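Local coordinates for motility protein B (Helicobacter pylori, PDB 3CYP) that probably fastens the torque-generating stator of the bacterial flagellar motor to the cell wall through its periplasmic, OmpA-like C-terminal domain, at residues N9-A14 and T48-T53; E24-I29 and N129-H134. One frame throughout, in Å; residues are numbered along the deposited sequence.

Contact 1: residues N9-A14 and T48-T53; sequences NATSDA and TPLVKT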
loop_
_atom_site.group_PDB
_atom_site.type_symbol
_atom_site.label_atom_id
_atom_site.label_comp_id
_atom_site.label_asym_id
_atom_site.label_seq_id
_atom_site.Cartn_x
_atom_site.Cartn_y
_atom_site.Cartn_z
ATOM N N ASN B 9 -8.279 -6.772 -19.886
ATOM C CA ASN B 9 -7.298 -6.947 -20.970
ATOM C C ASN B 9 -5.866 -6.589 -20.539
ATOM O O ASN B 9 -5.621 -6.266 -19.384
ATOM C CB ASN B 9 -7.713 -6.142 -22.201
ATOM C CG ASN B 9 -7.910 -4.686 -21.913
ATOM O OD1 ASN B 9 -7.023 -4.020 -21.371
ATOM N ND2 ASN B 9 -9.074 -4.158 -22.284
ATOM N N ALA B 10 -4.918 -6.653 -21.469
ATOM C CA ALA B 10 -3.512 -6.467 -21.143
ATOM C C ALA B 10 -3.186 -5.133 -20.463
ATOM O O ALA B 10 -2.194 -5.055 -19.748
ATOM C CB ALA B 10 -2.642 -6.626 -22.408
ATOM N N THR B 11 -3.967 -4.088 -20.703
ATOM C CA THR B 11 -3.586 -2.760 -20.217
ATOM C C THR B 11 -4.560 -2.115 -19.208
ATOM O O THR B 11 -4.238 -1.061 -18.646
ATOM C CB THR B 11 -3.330 -1.820 -21.388
ATOM O OG1 THR B 11 -4.532 -1.691 -22.147
ATOM C CG2 THR B 11 -2.228 -2.385 -22.262
ATOM N N SER B 12 -5.688 -2.781 -18.916
ATOM C CA SER B 12 -6.742 -2.213 -18.096
ATOM C C SER B 12 -6.406 -2.371 -16.622
ATOM O O SER B 12 -5.914 -3.434 -16.218
ATOM C CB SER B 12 -8.079 -2.921 -18.350
ATOM O OG SER B 12 -9.111 -2.299 -17.614
ATOM N N ASP B 13 -6.655 -1.321 -15.858
ATOM C CA ASP B 13 -6.696 -1.411 -14.381
ATOM C C ASP B 13 -8.089 -1.120 -13.822
ATOM O O ASP B 13 -8.261 -0.892 -12.618
ATOM C CB ASP B 13 -5.639 -0.510 -13.738
ATOM C CG ASP B 13 -5.836 0.956 -14.041
ATOM O OD1 ASP B 13 -6.748 1.340 -14.819
ATOM O OD2 ASP B 13 -5.048 1.743 -13.491
ATOM N N ALA B 14 -9.098 -1.161 -14.696
ATOM C CA ALA B 14 -10.486 -0.954 -14.333
ATOM C C ALA B 14 -11.059 -2.085 -13.458
ATOM O O ALA B 14 -10.815 -3.261 -13.724
ATOM C CB ALA B 14 -11.341 -0.795 -15.579
ATOM N N THR B 48 2.765 -8.744 -22.794
ATOM C CA THR B 48 2.503 -8.069 -24.064
ATOM C C THR B 48 3.131 -6.682 -24.028
ATOM O O THR B 48 3.077 -5.977 -23.009
ATOM C CB THR B 48 0.999 -7.965 -24.419
ATOM O OG1 THR B 48 0.356 -6.996 -23.592
ATOM C CG2 THR B 48 0.300 -9.284 -24.277
ATOM N N PRO B 49 3.773 -6.272 -25.137
ATOM C CA PRO B 49 4.351 -4.943 -25.055
ATOM C C PRO B 49 3.255 -3.898 -24.889
ATOM O O PRO B 49 2.194 -4.013 -25.497
ATOM C CB PRO B 49 5.091 -4.793 -26.401
ATOM C CG PRO B 49 5.266 -6.189 -26.896
ATOM C CD PRO B 49 4.030 -6.906 -26.441
ATOM N N LEU B 50 3.513 -2.896 -24.052
ATOM C CA LEU B 50 2.508 -1.910 -23.696
ATOM C C LEU B 50 2.264 -0.959 -24.858
ATOM O O LEU B 50 3.209 -0.363 -25.397
ATOM C CB LEU B 50 2.928 -1.129 -22.445
ATOM C CG LEU B 50 2.941 -1.918 -21.124
ATOM C CD1 LEU B 50 3.682 -1.142 -20.021
ATOM C CD2 LEU B 50 1.540 -2.283 -20.687
ATOM N N VAL B 51 0.991 -0.830 -25.227
ATOM C CA VAL B 51 0.566 0.092 -26.270
ATOM C C VAL B 51 -0.720 0.779 -25.799
ATOM O O VAL B 51 -1.465 0.220 -24.985
ATOM C CB VAL B 51 0.333 -0.662 -27.598
ATOM C CG1 VAL B 51 -0.757 -1.723 -27.422
ATOM C CG2 VAL B 51 -0.022 0.308 -28.720
ATOM N N LYS B 52 -0.953 2.001 -26.271
ATOM C CA LYS B 52 -2.169 2.756 -25.941
ATOM C C LYS B 52 -2.406 2.838 -24.427
ATOM O O LYS B 52 -3.527 2.620 -23.961
ATOM C CB LYS B 52 -3.388 2.128 -26.652
ATOM N N THR B 53 -1.354 3.147 -23.668
ATOM C CA THR B 53 -1.442 3.151 -22.206
ATOM C C THR B 53 -0.497 4.150 -21.538
ATOM O O THR B 53 0.464 4.601 -22.154
ATOM C CB THR B 53 -1.160 1.744 -21.630
ATOM O OG1 THR B 53 -1.481 1.735 -20.237
ATOM C CG2 THR B 53 0.300 1.366 -21.810
HETATM O O HOH W 1 -3.832 1.575 -19.608
#

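Contact 2: residues E24-I29 and N129-H134; sequences ERIAKI and NEFNPH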
loop_
_atom_site.group_PDB
_atom_site.type_symbol
_atom_site.label_atom_id
_atom_site.label_comp_id
_atom_site.label_asym_id
_atom_site.label_seq_id
_atom_site.Cartn_x
_atom_site.Cartn_y
_atom_site.Cartn_z
ATOM N N GLU B 24 -15.752 -7.345 -2.516
ATOM C CA GLU B 24 -16.560 -7.187 -1.316
ATOM C C GLU B 24 -16.630 -8.505 -0.541
ATOM O O GLU B 24 -16.656 -8.500 0.695
ATOM C CB GLU B 24 -17.971 -6.763 -1.760
ATOM C CG GLU B 24 -18.987 -6.496 -0.710
ATOM C CD GLU B 24 -20.308 -6.105 -1.388
ATOM O OE1 GLU B 24 -20.245 -5.226 -2.275
ATOM O OE2 GLU B 24 -21.354 -6.709 -1.065
ATOM N N ARG B 25 -16.741 -9.633 -1.248
ATOM C CA ARG B 25 -16.797 -10.946 -0.559
ATOM C C ARG B 25 -15.497 -11.217 0.188
ATOM O O ARG B 25 -15.474 -11.763 1.309
ATOM C CB ARG B 25 -17.030 -12.101 -1.508
ATOM C CG ARG B 25 -18.354 -12.130 -2.176
ATOM C CD ARG B 25 -18.532 -13.441 -2.983
ATOM N NE ARG B 25 -18.887 -14.612 -2.179
ATOM C CZ ARG B 25 -19.252 -15.805 -2.705
ATOM N NH1 ARG B 25 -19.264 -15.989 -4.013
ATOM N NH2 ARG B 25 -19.592 -16.819 -1.942
ATOM N N ILE B 26 -14.403 -10.874 -0.480
ATOM C CA ILE B 26 -13.068 -11.082 0.132
ATOM C C ILE B 26 -12.868 -10.138 1.343
ATOM O O ILE B 26 -12.313 -10.521 2.373
ATOM C CB ILE B 26 -11.946 -10.914 -0.936
ATOM C CG1 ILE B 26 -12.044 -12.044 -1.988
ATOM C CG2 ILE B 26 -10.559 -10.828 -0.288
ATOM C CD1 ILE B 26 -11.686 -13.444 -1.404
ATOM N N ALA B 27 -13.339 -8.893 1.263
ATOM C CA ALA B 27 -13.301 -7.964 2.415
ATOM C C ALA B 27 -14.073 -8.545 3.566
ATOM O O ALA B 27 -13.624 -8.499 4.708
ATOM C CB ALA B 27 -13.859 -6.558 2.012
ATOM N N LYS B 28 -15.239 -9.122 3.265
ATOM C CA LYS B 28 -16.057 -9.735 4.277
ATOM C C LYS B 28 -15.278 -10.783 5.039
ATOM O O LYS B 28 -15.302 -10.799 6.277
ATOM C CB LYS B 28 -17.294 -10.365 3.634
ATOM C CG LYS B 28 -18.228 -11.069 4.612
ATOM C CD LYS B 28 -19.367 -11.707 3.803
ATOM C CE LYS B 28 -20.298 -12.549 4.674
ATOM N NZ LYS B 28 -21.220 -13.378 3.811
ATOM N N ILE B 29 -14.642 -11.690 4.310
ATOM C CA ILE B 29 -13.893 -12.795 4.918
ATOM C C ILE B 29 -12.702 -12.256 5.697
ATOM O O ILE B 29 -12.364 -12.764 6.762
ATOM C CB ILE B 29 -13.382 -13.806 3.847
ATOM C CG1 ILE B 29 -14.525 -14.696 3.318
ATOM C CG2 ILE B 29 -12.267 -14.682 4.370
ATOM C CD1 ILE B 29 -15.727 -14.770 4.219
ATOM N N ASN B 129 -16.763 -21.457 4.600
ATOM C CA ASN B 129 -18.087 -20.967 4.981
ATOM C C ASN B 129 -18.623 -19.967 3.964
ATOM O O ASN B 129 -19.810 -19.968 3.623
ATOM C CB ASN B 129 -18.065 -20.306 6.350
ATOM C CG ASN B 129 -17.779 -21.277 7.472
ATOM O OD1 ASN B 129 -17.427 -20.860 8.573
ATOM N ND2 ASN B 129 -17.920 -22.557 7.204
ATOM N N GLU B 130 -17.749 -19.115 3.457
ATOM C CA GLU B 130 -18.168 -18.140 2.452
ATOM C C GLU B 130 -18.357 -18.743 1.055
ATOM O O GLU B 130 -19.341 -18.427 0.373
ATOM C CB GLU B 130 -17.142 -17.015 2.345
ATOM C CG GLU B 130 -17.486 -15.926 1.317
ATOM C CD GLU B 130 -18.830 -15.251 1.589
ATOM O OE1 GLU B 130 -19.268 -15.202 2.762
ATOM O OE2 GLU B 130 -19.447 -14.745 0.636
ATOM N N PHE B 131 -17.403 -19.559 0.599
ATOM C CA PHE B 131 -17.336 -19.946 -0.807
ATOM C C PHE B 131 -17.868 -21.363 -1.061
ATOM O O PHE B 131 -18.064 -21.723 -2.221
ATOM C CB PHE B 131 -15.900 -19.751 -1.349
ATOM C CG PHE B 131 -15.486 -18.296 -1.441
ATOM C CD1 PHE B 131 -15.924 -17.477 -2.491
ATOM C CD2 PHE B 131 -14.698 -17.713 -0.453
ATOM C CE1 PHE B 131 -15.576 -16.147 -2.544
ATOM C CE2 PHE B 131 -14.350 -16.383 -0.517
ATOM C CZ PHE B 131 -14.789 -15.594 -1.569
ATOM N N ASN B 132 -18.129 -22.118 0.015
ATOM C CA ASN B 132 -18.762 -23.437 -0.066
ATOM C C ASN B 132 -19.721 -23.602 1.122
ATOM O O ASN B 132 -19.550 -24.471 1.972
ATOM C CB ASN B 132 -17.701 -24.543 -0.089
ATOM C CG ASN B 132 -18.285 -25.898 -0.458
ATOM O OD1 ASN B 132 -19.079 -26.466 0.287
ATOM N ND2 ASN B 132 -17.899 -26.411 -1.615
ATOM N N PRO B 133 -20.765 -22.735 1.190
ATOM C CA PRO B 133 -21.588 -22.534 2.406
ATOM C C PRO B 133 -22.139 -23.746 3.187
ATOM O O PRO B 133 -22.090 -23.756 4.431
ATOM C CB PRO B 133 -22.754 -21.673 1.903
ATOM C CG PRO B 133 -22.308 -21.077 0.661
ATOM C CD PRO B 133 -21.222 -21.888 0.070
ATOM N N HIS B 134 -22.686 -24.726 2.480
ATOM C CA HIS B 134 -23.298 -25.887 3.140
ATOM C C HIS B 134 -22.302 -27.035 3.250
ATOM O O HIS B 134 -21.108 -26.814 3.475
ATOM C CB HIS B 134 -24.535 -26.364 2.369
ATOM C CG HIS B 134 -25.754 -25.517 2.581
ATOM N ND1 HIS B 134 -26.931 -25.730 1.888
ATOM C CD2 HIS B 134 -25.980 -24.456 3.393
ATOM C CE1 HIS B 134 -27.830 -24.837 2.267
ATOM N NE2 HIS B 134 -27.275 -24.045 3.175
HETATM O O HOH W 2 -21.276 -12.904 0.697
#

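Contact 1: residues N9-A14 and T48-T53
T11 has its OG1 between the backbone N and the carbonyl carbon (chi1 61°), which sets CG2 beside the backbone N and directs this methyl at L50 and V51; T48, with a similar chi1 of 73°, brings its hydroxyl oxygen to A10. Two surface loops of the OmpA-like domain meet here, one leading from strand 5-6 to helix 17-30, the other from strand 38-44 to helix 58-75. An Asx turn shapes the first: N9 OD1 accepts from T11 N at 3.1 Å, in the carbonyl plane and on a lone pair. Asparagine suits this place because its short amide side chain can fold back over its own backbone, and it helps to set the bend that presents A10 and T11.

The meeting itself is light, without a direct hydrogen bond. A10 CB lies 3.2 Å from T48 OG1, a tight approach; the small alanine side chain has no further atoms to bring into it. T11 CG2 rests 3.8 Å from V51 O and slides past L50 CD2 at 4.1 Å, the two side chains running in opposite directions. Helix 58-75 serves both loops: R65 NE bonds to S12 O and H58 NE2 to T48 O. At the T53 end, T11 CB stands 4.2 Å from T53 CB, and a water donates to T11 O at 2.8 Å.

Contact 2: residues E24-I29 and N129-H134
R25 overlaps F131 with one face of its guanidinium, CE1 of the F131 ring standing 3.6 Å above that plane and over its centre; the two planes are 33° apart. The pair joins helix 17-30 to the C-terminal end of helix 117-131, the last helix of the chain, in a partly buried contact. Arginine suits the place because it can offer a flat face to the phenylalanine while its N-H groups work at the edge. A bend at chi3 (79°) turns that edge to E130: R25 NE gives a fairly straight bond to E130 OE2 (2.9 Å, 157°), meeting the oxygen's anti lone pair nearly in the guanidinium plane. R25 NH2 adds two weak bonds, one to E130 OE2 and one of 2.8 Å to E130 O.

K28 reaches the other carboxylate oxygen from three residues, nearly one turn, further on. Its extended chain puts K28 NZ 2.9 Å from E130 OE1, on the syn side and somewhat out of the carboxylate plane. A water spans the same charges, donating to E130 OE2 and accepting from K28 NZ.

The rest of the contact is apolar. F131 CZ packs against I26 CD1 at 3.8 Å. I29 lies beside F131 and E130 but is modelled in two conformers, so its exact contacts are doubtful. Buried isoleucines suit the inward side of helix 17-30, where I26 also touches L73 of helix 58-75 and I29 touches I126 and L127 of helix 117-131.

One carboxylate is thus shared between two cations, each mainly on its own oxygen. Such a network probably favours the ionised form of E130 and fixes the rotation of its carboxylate, while the ring probably limits how far the guanidinium can tilt.

Contact 1 and contact 2 lie on opposite sides of the chain's centre, about 31 Å apart between centres and about 13 Å between nearest atoms. Their segments alternate along the chain: 9-14, 24-29, 48-53, 129-134. Helix 17-30 connects them, since 9-14 belongs to the loop that leads into it and 24-29 lies on its later half. Contact 1 joins two loops that precede helices at the surface, whereas contact 2 brings the last helix, 117-131, back against the first. Helix 58-75 borders both through different residues. Only contact 2 joins early and late parts of the chain; contact 1 links two loops of its earlier part, in a domain with a four-stranded mixed sheet.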